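Monomethylamine methyltransferase MtmB1 (Methanosarcina barkeri, PDB 1NTH) catalyses the transfer of the methyl group of monomethylamine to the corrinoid cofactor of its partner protein MtmC, a step in methanogenesis from methylamine. Local coordinates at residues P134-V139 against V373-T378; G129-P134 against T155-V160; Q333-A338 against G366-K371. All blocks are in the same frame, centred on the assembly; numbering follows the deposited sequence. Where two conformers were deposited one is given.

Contact 1: residues P134-V139 against V373-T378; sequences PISEDV and VVTDKT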
loop_
_atom_site.group_PDB
_atom_site.type_symbol
_atom_site.label_atom_id
_atom_site.label_comp_id
_atom_site.label_asym_id
_atom_site.label_seq_id
_atom_site.Cartn_x
_atom_site.Cartn_y
_atom_site.Cartn_z
ATOM N N PRO A 134 5.452 17.550 -29.385
ATOM C CA PRO A 134 5.874 16.228 -29.861
ATOM C C PRO A 134 7.348 15.947 -29.576
ATOM O O PRO A 134 8.220 16.759 -29.897
ATOM C CB PRO A 134 5.561 16.282 -31.357
ATOM C CG PRO A 134 5.745 17.731 -31.684
ATOM C CD PRO A 134 5.087 18.426 -30.514
ATOM N N ILE A 135 7.610 14.795 -28.967
ATOM C CA ILE A 135 8.963 14.379 -28.620
ATOM C C ILE A 135 9.234 12.986 -29.192
ATOM O O ILE A 135 8.396 12.089 -29.078
ATOM C CB ILE A 135 9.147 14.325 -27.082
ATOM C CG1 ILE A 135 8.869 15.702 -26.467
ATOM C CG2 ILE A 135 10.550 13.836 -26.741
ATOM C CD1 ILE A 135 9.808 16.806 -26.944
ATOM N N SER A 136 10.399 12.812 -29.809
ATOM C CA SER A 136 10.780 11.526 -30.387
ATOM C C SER A 136 10.895 10.466 -29.295
ATOM O O SER A 136 11.390 10.737 -28.201
ATOM C CB SER A 136 12.119 11.647 -31.122
ATOM O OG SER A 136 12.029 12.573 -32.191
ATOM N N GLU A 137 10.450 9.255 -29.606
ATOM C CA GLU A 137 10.486 8.165 -28.638
ATOM C C GLU A 137 11.877 7.883 -28.069
ATOM O O GLU A 137 12.022 7.690 -26.859
ATOM C CB GLU A 137 9.915 6.882 -29.261
ATOM C CG GLU A 137 9.688 5.765 -28.246
ATOM C CD GLU A 137 9.009 4.531 -28.826
ATOM O OE1 GLU A 137 8.743 3.592 -28.043
ATOM O OE2 GLU A 137 8.741 4.490 -30.051
ATOM N N ASP A 138 12.900 7.874 -28.921
ATOM C CA ASP A 138 14.245 7.567 -28.439
ATOM C C ASP A 138 14.878 8.575 -27.482
ATOM O O ASP A 138 15.927 8.300 -26.904
ATOM C CB ASP A 138 15.203 7.290 -29.605
ATOM C CG ASP A 138 15.284 8.432 -30.597
ATOM O OD1 ASP A 138 14.956 9.581 -30.237
ATOM O OD2 ASP A 138 15.699 8.173 -31.747
ATOM N N VAL A 139 14.259 9.738 -27.313
ATOM C CA VAL A 139 14.793 10.729 -26.381
ATOM C C VAL A 139 13.707 11.202 -25.425
ATOM O O VAL A 139 13.849 12.240 -24.777
ATOM C CB VAL A 139 15.376 11.966 -27.108
ATOM C CG1 VAL A 139 16.618 11.569 -27.896
ATOM C CG2 VAL A 139 14.329 12.584 -28.019
ATOM N N VAL A 373 4.756 22.859 -31.863
ATOM C CA VAL A 373 4.398 22.012 -32.994
ATOM C C VAL A 373 5.590 21.415 -33.731
ATOM O O VAL A 373 5.416 20.734 -34.743
ATOM C CB VAL A 373 3.542 22.788 -34.014
ATOM C CG1 VAL A 373 2.269 23.284 -33.347
ATOM C CG2 VAL A 373 4.340 23.951 -34.587
ATOM N N VAL A 374 6.799 21.664 -33.237
ATOM C CA VAL A 374 7.988 21.128 -33.887
ATOM C C VAL A 374 8.639 20.072 -33.004
ATOM O O VAL A 374 9.027 20.342 -31.867
ATOM C CB VAL A 374 9.012 22.242 -34.194
ATOM C CG1 VAL A 374 10.190 21.662 -34.966
ATOM C CG2 VAL A 374 8.343 23.354 -34.996
ATOM N N THR A 375 8.757 18.865 -33.545
ATOM C CA THR A 375 9.335 17.744 -32.818
ATOM C C THR A 375 10.680 18.037 -32.161
ATOM O O THR A 375 11.606 18.551 -32.793
ATOM C CB THR A 375 9.483 16.521 -33.740
ATOM O OG1 THR A 375 8.202 16.189 -34.287
ATOM C CG2 THR A 375 10.018 15.323 -32.964
ATOM N N ASP A 376 10.754 17.709 -30.874
ATOM C CA ASP A 376 11.949 17.874 -30.052
ATOM C C ASP A 376 12.441 19.297 -29.803
ATOM O O ASP A 376 13.543 19.483 -29.286
ATOM C CB ASP A 376 13.096 17.025 -30.617
ATOM C CG ASP A 376 12.764 15.543 -30.646
ATOM O OD1 ASP A 376 12.005 15.088 -29.760
ATOM O OD2 ASP A 376 13.269 14.826 -31.540
ATOM N N LYS A 377 11.640 20.302 -30.140
ATOM C CA LYS A 377 12.073 21.674 -29.906
ATOM C C LYS A 377 11.580 22.284 -28.595
ATOM O O LYS A 377 10.883 23.300 -28.585
ATOM C CB LYS A 377 11.702 22.577 -31.089
ATOM C CG LYS A 377 12.570 22.312 -32.318
ATOM C CD LYS A 377 12.584 23.482 -33.292
ATOM C CE LYS A 377 13.562 23.214 -34.429
ATOM N NZ LYS A 377 13.671 24.363 -35.374
ATOM N N THR A 378 11.958 21.644 -27.491
ATOM C CA THR A 378 11.628 22.096 -26.143
ATOM C C THR A 378 12.711 21.543 -25.223
ATOM O O THR A 378 13.070 20.369 -25.328
ATOM C CB THR A 378 10.264 21.550 -25.639
ATOM O OG1 THR A 378 10.296 20.117 -25.627
ATOM C CG2 THR A 378 9.125 22.023 -26.526
#

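Contact 2: residues G129-P134 against T155-V160; sequences GPTGSP and TIVNGV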
loop_
_atom_site.group_PDB
_atom_site.type_symbol
_atom_site.label_atom_id
_atom_site.label_comp_id
_atom_site.label_asym_id
_atom_site.label_seq_id
_atom_site.Cartn_x
_atom_site.Cartn_y
_atom_site.Cartn_z
ATOM N N GLY A 129 8.228 21.389 -18.644
ATOM C CA GLY A 129 8.210 20.219 -19.495
ATOM C C GLY A 129 7.980 20.606 -20.940
ATOM O O GLY A 129 7.863 21.797 -21.247
ATOM N N PRO A 130 7.925 19.622 -21.851
ATOM C CA PRO A 130 7.704 19.854 -23.283
ATOM C C PRO A 130 6.368 20.549 -23.520
ATOM O O PRO A 130 6.088 21.039 -24.615
ATOM C CB PRO A 130 7.749 18.448 -23.870
ATOM C CG PRO A 130 8.735 17.750 -22.964
ATOM C CD PRO A 130 8.274 18.213 -21.600
ATOM N N THR A 131 5.534 20.563 -22.488
ATOM C CA THR A 131 4.246 21.240 -22.559
ATOM C C THR A 131 3.396 20.769 -23.741
ATOM O O THR A 131 2.917 21.571 -24.552
ATOM C CB THR A 131 4.479 22.771 -22.616
ATOM O OG1 THR A 131 5.391 23.138 -21.572
ATOM C CG2 THR A 131 3.193 23.537 -22.401
ATOM N N GLY A 132 3.217 19.454 -23.826
ATOM C CA GLY A 132 2.400 18.868 -24.875
ATOM C C GLY A 132 3.001 18.822 -26.262
ATOM O O GLY A 132 2.332 18.411 -27.211
ATOM N N SER A 133 4.256 19.236 -26.387
ATOM C CA SER A 133 4.933 19.238 -27.680
ATOM C C SER A 133 5.383 17.831 -28.074
ATOM O O SER A 133 5.660 16.993 -27.215
ATOM C CB SER A 133 6.142 20.175 -27.633
ATOM O OG SER A 133 5.744 21.487 -27.266
ATOM N N PRO A 134 5.452 17.550 -29.385
ATOM C CA PRO A 134 5.874 16.228 -29.861
ATOM C C PRO A 134 7.348 15.947 -29.576
ATOM O O PRO A 134 8.220 16.759 -29.897
ATOM C CB PRO A 134 5.561 16.282 -31.357
ATOM C CG PRO A 134 5.745 17.731 -31.684
ATOM C CD PRO A 134 5.087 18.426 -30.514
ATOM N N THR A 155 7.235 20.640 -10.791
ATOM C CA THR A 155 6.453 19.528 -11.326
ATOM C C THR A 155 6.723 19.460 -12.822
ATOM O O THR A 155 7.312 20.384 -13.391
ATOM C CB THR A 155 4.934 19.733 -11.107
ATOM O OG1 THR A 155 4.503 20.910 -11.803
ATOM C CG2 THR A 155 4.627 19.893 -9.627
ATOM N N ILE A 156 6.287 18.377 -13.457
ATOM C CA ILE A 156 6.515 18.197 -14.888
ATOM C C ILE A 156 5.226 18.261 -15.700
ATOM O O ILE A 156 4.203 17.727 -15.282
ATOM C CB ILE A 156 7.147 16.808 -15.186
ATOM C CG1 ILE A 156 8.472 16.641 -14.433
ATOM C CG2 ILE A 156 7.335 16.627 -16.697
ATOM C CD1 ILE A 156 9.557 17.625 -14.829
ATOM N N VAL A 157 5.268 18.936 -16.846
ATOM C CA VAL A 157 4.112 18.940 -17.735
ATOM C C VAL A 157 4.571 18.064 -18.902
ATOM O O VAL A 157 5.542 18.375 -19.595
ATOM C CB VAL A 157 3.702 20.356 -18.215
ATOM C CG1 VAL A 157 4.907 21.144 -18.699
ATOM C CG2 VAL A 157 2.663 20.223 -19.319
ATOM N N ASN A 158 3.871 16.954 -19.095
ATOM C CA ASN A 158 4.215 15.964 -20.109
ATOM C C ASN A 158 4.273 16.384 -21.571
ATOM O O ASN A 158 3.506 17.231 -22.033
ATOM C CB ASN A 158 3.259 14.773 -20.009
ATOM C CG ASN A 158 3.250 14.139 -18.631
ATOM O OD1 ASN A 158 3.968 14.571 -17.722
ATOM N ND2 ASN A 158 2.433 13.106 -18.469
ATOM N N GLY A 159 5.189 15.750 -22.293
ATOM C CA GLY A 159 5.313 15.979 -23.719
ATOM C C GLY A 159 4.476 14.891 -24.377
ATOM O O GLY A 159 3.909 14.035 -23.688
ATOM N N VAL A 160 4.393 14.915 -25.702
ATOM C CA VAL A 160 3.625 13.929 -26.454
ATOM C C VAL A 160 4.572 12.945 -27.139
ATOM O O VAL A 160 5.533 13.359 -27.780
ATOM C CB VAL A 160 2.755 14.627 -27.539
ATOM C CG1 VAL A 160 2.267 13.611 -28.565
ATOM C CG2 VAL A 160 1.572 15.324 -26.879
#

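Contact 3: residues Q333-A338 against G366-K371; sequences QYYPCA and GVASAK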
loop_
_atom_site.group_PDB
_atom_site.type_symbol
_atom_site.label_atom_id
_atom_site.label_comp_id
_atom_site.label_asym_id
_atom_site.label_seq_id
_atom_site.Cartn_x
_atom_site.Cartn_y
_atom_site.Cartn_z
ATOM N N GLN A 333 -0.292 28.690 -19.480
ATOM C CA GLN A 333 0.571 27.866 -20.322
ATOM C C GLN A 333 1.357 28.722 -21.316
ATOM O O GLN A 333 0.875 29.753 -21.783
ATOM C CB GLN A 333 -0.249 26.805 -21.059
ATOM C CG GLN A 333 -1.468 27.330 -21.776
ATOM C CD GLN A 333 -2.336 26.215 -22.324
ATOM O OE1 GLN A 333 -1.982 25.555 -23.296
ATOM N NE2 GLN A 333 -3.476 25.994 -21.692
ATOM N N TYR A 334 2.566 28.269 -21.632
ATOM C CA TYR A 334 3.508 28.999 -22.486
ATOM C C TYR A 334 3.741 28.514 -23.916
ATOM O O TYR A 334 4.225 27.402 -24.127
ATOM C CB TYR A 334 4.867 29.043 -21.771
ATOM C CG TYR A 334 4.863 29.824 -20.476
ATOM C CD1 TYR A 334 3.965 29.518 -19.447
ATOM C CD2 TYR A 334 5.723 30.906 -20.297
ATOM C CE1 TYR A 334 3.919 30.280 -18.282
ATOM C CE2 TYR A 334 5.690 31.670 -19.141
ATOM C CZ TYR A 334 4.782 31.358 -18.139
ATOM O OH TYR A 334 4.712 32.156 -17.022
ATOM N N TYR A 335 3.423 29.375 -24.887
ATOM C CA TYR A 335 3.616 29.095 -26.314
ATOM C C TYR A 335 4.386 30.214 -27.012
ATOM O O TYR A 335 3.782 31.096 -27.621
ATOM C CB TYR A 335 2.280 28.903 -27.027
ATOM C CG TYR A 335 1.663 27.541 -26.845
ATOM C CD1 TYR A 335 0.766 27.289 -25.808
ATOM C CD2 TYR A 335 1.950 26.508 -27.735
ATOM C CE1 TYR A 335 0.163 26.042 -25.669
ATOM C CE2 TYR A 335 1.356 25.259 -27.604
ATOM C CZ TYR A 335 0.462 25.033 -26.575
ATOM O OH TYR A 335 -0.157 23.809 -26.478
ATOM N N PRO A 336 5.724 30.202 -26.928
ATOM C CA PRO A 336 6.510 31.249 -27.590
ATOM C C PRO A 336 6.571 30.976 -29.095
ATOM O O PRO A 336 6.384 29.838 -29.532
ATOM C CB PRO A 336 7.895 31.108 -26.956
ATOM C CG PRO A 336 7.629 30.398 -25.651
ATOM C CD PRO A 336 6.569 29.404 -26.024
ATOM N N CYS A 337 6.835 32.016 -29.882
ATOM C CA CYS A 337 6.946 31.869 -31.331
ATOM C C CYS A 337 8.292 31.255 -31.700
ATOM O O CYS A 337 8.372 30.353 -32.537
ATOM C CB CYS A 337 6.839 33.231 -32.027
ATOM S SG CYS A 337 5.218 34.003 -31.988
ATOM N N ALA A 338 9.346 31.758 -31.068
ATOM C CA ALA A 338 10.704 31.302 -31.335
ATOM C C ALA A 338 11.021 29.933 -30.740
ATOM O O ALA A 338 10.396 29.501 -29.767
ATOM C CB ALA A 338 11.699 32.336 -30.824
ATOM N N GLY A 366 5.157 25.554 -18.618
ATOM C CA GLY A 366 5.867 25.780 -19.871
ATOM C C GLY A 366 7.106 24.914 -20.008
ATOM O O GLY A 366 7.433 24.165 -19.093
ATOM N N VAL A 367 7.842 25.038 -21.113
ATOM C CA VAL A 367 7.546 25.983 -22.186
ATOM C C VAL A 367 7.422 25.256 -23.526
ATOM O O VAL A 367 8.319 24.511 -23.917
ATOM C CB VAL A 367 8.685 27.027 -22.295
ATOM C CG1 VAL A 367 8.446 27.955 -23.474
ATOM C CG2 VAL A 367 8.795 27.814 -20.991
ATOM N N ALA A 368 6.313 25.466 -24.228
ATOM C CA ALA A 368 6.126 24.823 -25.522
ATOM C C ALA A 368 6.745 25.714 -26.598
ATOM O O ALA A 368 6.042 26.390 -27.348
ATOM C CB ALA A 368 4.654 24.612 -25.796
ATOM N N SER A 369 8.071 25.710 -26.648
ATOM C CA SER A 369 8.812 26.515 -27.609
ATOM C C SER A 369 8.447 26.158 -29.045
ATOM O O SER A 369 7.936 25.070 -29.314
ATOM C CB SER A 369 10.310 26.326 -27.379
ATOM O OG SER A 369 10.625 26.602 -26.024
ATOM N N ALA A 370 8.714 27.083 -29.965
ATOM C CA ALA A 370 8.397 26.879 -31.375
ATOM C C ALA A 370 6.908 26.587 -31.528
ATOM O O ALA A 370 6.500 25.791 -32.379
ATOM C CB ALA A 370 9.224 25.732 -31.944
ATOM N N LYS A 371 6.106 27.240 -30.690
ATOM C CA LYS A 371 4.653 27.090 -30.694
ATOM C C LYS A 371 4.187 25.666 -30.399
ATOM O O LYS A 371 3.035 25.316 -30.658
ATOM C CB LYS A 371 4.077 27.565 -32.033
ATOM C CG LYS A 371 4.435 29.009 -32.353
ATOM C CD LYS A 371 3.826 29.477 -33.667
ATOM C CE LYS A 371 4.353 30.855 -34.034
ATOM N NZ LYS A 371 3.793 31.338 -35.330
#

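Contact 1: residues P134-V139 against V373-T378
Pro134 and Ile135, in a short strand, lie beside Thr375 and Asp376, the two central residues of a type II beta turn that runs from Val374 to Lys377. The backbones are joined by one bond, from Asp376 N to Pro134 O at 2.9 Å. It is nearly straight, 169° at the hydrogen, and lies in the carbonyl plane. Thr375 CA adds a CA-H...O contact to the same oxygen.

The side chain of Asp376 carries the rest of the polar contact. Its CG stands beside the backbone N and anti to the carbonyl carbon (chi1 -60°), which turns the carboxylate toward Ser136. The two oxygens then grip that one residue. OD1 takes Ser136 N at 2.8 Å, and OD2 takes Ser136 OG at 2.7 Å. Both donors come from the syn side, about 20° out of the carboxylate plane. The two bonds fix the rotation of the carboxylate. Buried Asp376 thus has a partner for each oxygen, and the two donors would probably favour its ionised form.

Methyl groups also approach the carboxylate. Ile135 CG2 and Val139 CG2 both come near OD1, the former at 3.6 Å. Separately, Ile135 CD1 reaches the hydroxyl OG1 of Thr378 at 3.6 Å. The Pro134 ring lies against the turn, its CG 3.7 Å from Thr375 N. Thr375 CG2 packs on Ser136 OG at 3.5 Å.

Behind the contact, Ile135 also rests on Phe140 and Val143 of helix 140-148. Val139 is the N-cap residue of that helix. The arrangement is a bidentate carboxylate, bonded to the N and OG of one serine, that joins two strand-to-helix loops of the TIM barrel.

Contact 2: residues G129-P134 against T155-V160
Segments 129-134 and 155-160 run side by side in the same direction, and Pro134 forms a parallel bridge with Val160, their CA atoms 4.7 Å apart. Between Gly129 and this bridge, a type I' turn from Pro130 to Ser133 bends the first chain. Two backbone bonds join the segments. Gly132 N gives to Asn158 O at 2.9 Å, and Val160 N gives to Ser133 O at 2.9 Å, almost straight at the hydrogen (176°).

The ring of Pro130 lies on glycine. Its CB is 3.5 Å from Gly159 CA, a tight carbon contact, and its CD is 3.4 Å from Val157 O. A side chain on Gly159 would run into this ring. With an alanine in place of Pro130, CB would still lie over Gly159, but the packing of the lost ring carbons on Val157 O and Gly159 would probably go, and with it the restraint on phi at the start of the turn.

Val157 reaches into the start of the loop. Its CG1 sits between the backbone N and the carbonyl carbon (chi1 47°), and from there it meets Gly129 N and Thr131 OG1, the latter at 3.5 Å. Val160 CG2 presses on Gly132 O at 3.2 Å. The turn is braced from within. Pro130 O accepts both Ser133 N and Ser133 OG, the hydroxyl at 2.7 Å and nearly in line with the C=O bond. Thr131 OG1 gives to Gly129 O from above the carbonyl plane.

The contact continues the pairing of barrel strands 125-128 and 155-156 outward to the small pair 134-135 and 160-161. Helix 140-148 lies against Pro130 through Val143, His144 and Tyr147, and His144 NE2 bonds Gly159 N. Helix 174-193 packs on Ile156, and its Glu183 holds Asn158 ND2.

Contact 3: residues Q333-A338 against G366-K371
In one of the two deposited conformers of Tyr335, CG stands anti to the carbonyl carbon (chi1 -80°), which swings the ring back to Ala368 and Lys371, while Val367 CG1, anti to the backbone N (chi1 176°), is set against Pro336. In that conformer Ala368 CB lies over one face of the Tyr335 ring, 4.1 Å from its centroid, in a CH-pi contact offset toward the rim. Lys371 O then comes to the edge of the same ring, 3.3 Å from Tyr335 CD2. The Pro336 ring meets Val367 CG1 through CG at 3.4 Å, a tight fit. The extended Lys371 chain passes alongside Cys337, with CE 3.9 Å from SG.

Three backbone bonds join the segments. Ala368 N gives to Tyr334 O at 2.8 Å, and Ala368 is also the centre of an inverse gamma turn. Lys371 N reaches Pro336 O at 2.9 Å in a bent bond, 137° at the hydrogen. Ala370 N meets Ala338 O at 3.0 Å.

Other polar groups have partners outside the two segments. Ser369 OG bonds Glu382, and Glu348 takes the backbone N atoms of Cys337 and Ala338. All three hydrogen bonds across the contact are backbone to backbone. The side chains meet by apolar and ring contacts, so the buried peptide groups rather than charged pairs tie these loops together.

Overall arrangement
Along the chain, contact 2 closes before contact 3 opens. Contacts 1 and 2 share Pro134 and alternate along the chain, and contact 3 falls between the two segments of contact 1. The centres of contacts 1 and 2 lie about 10 Å apart. Those of contacts 2 and 3 lie about 11 Å apart, and those of contacts 1 and 3 about 13 Å. Gly129 N probably bonds Gly366 O, and Ile135 N probably bonds Val160 O, linking the contacts directly. They form a connected arc of loops at the C-terminal ends of four neighbouring barrel strands, 155-156, 125-128, 363-366 and 330-333, the end where TIM-barrel enzymes carry their active sites.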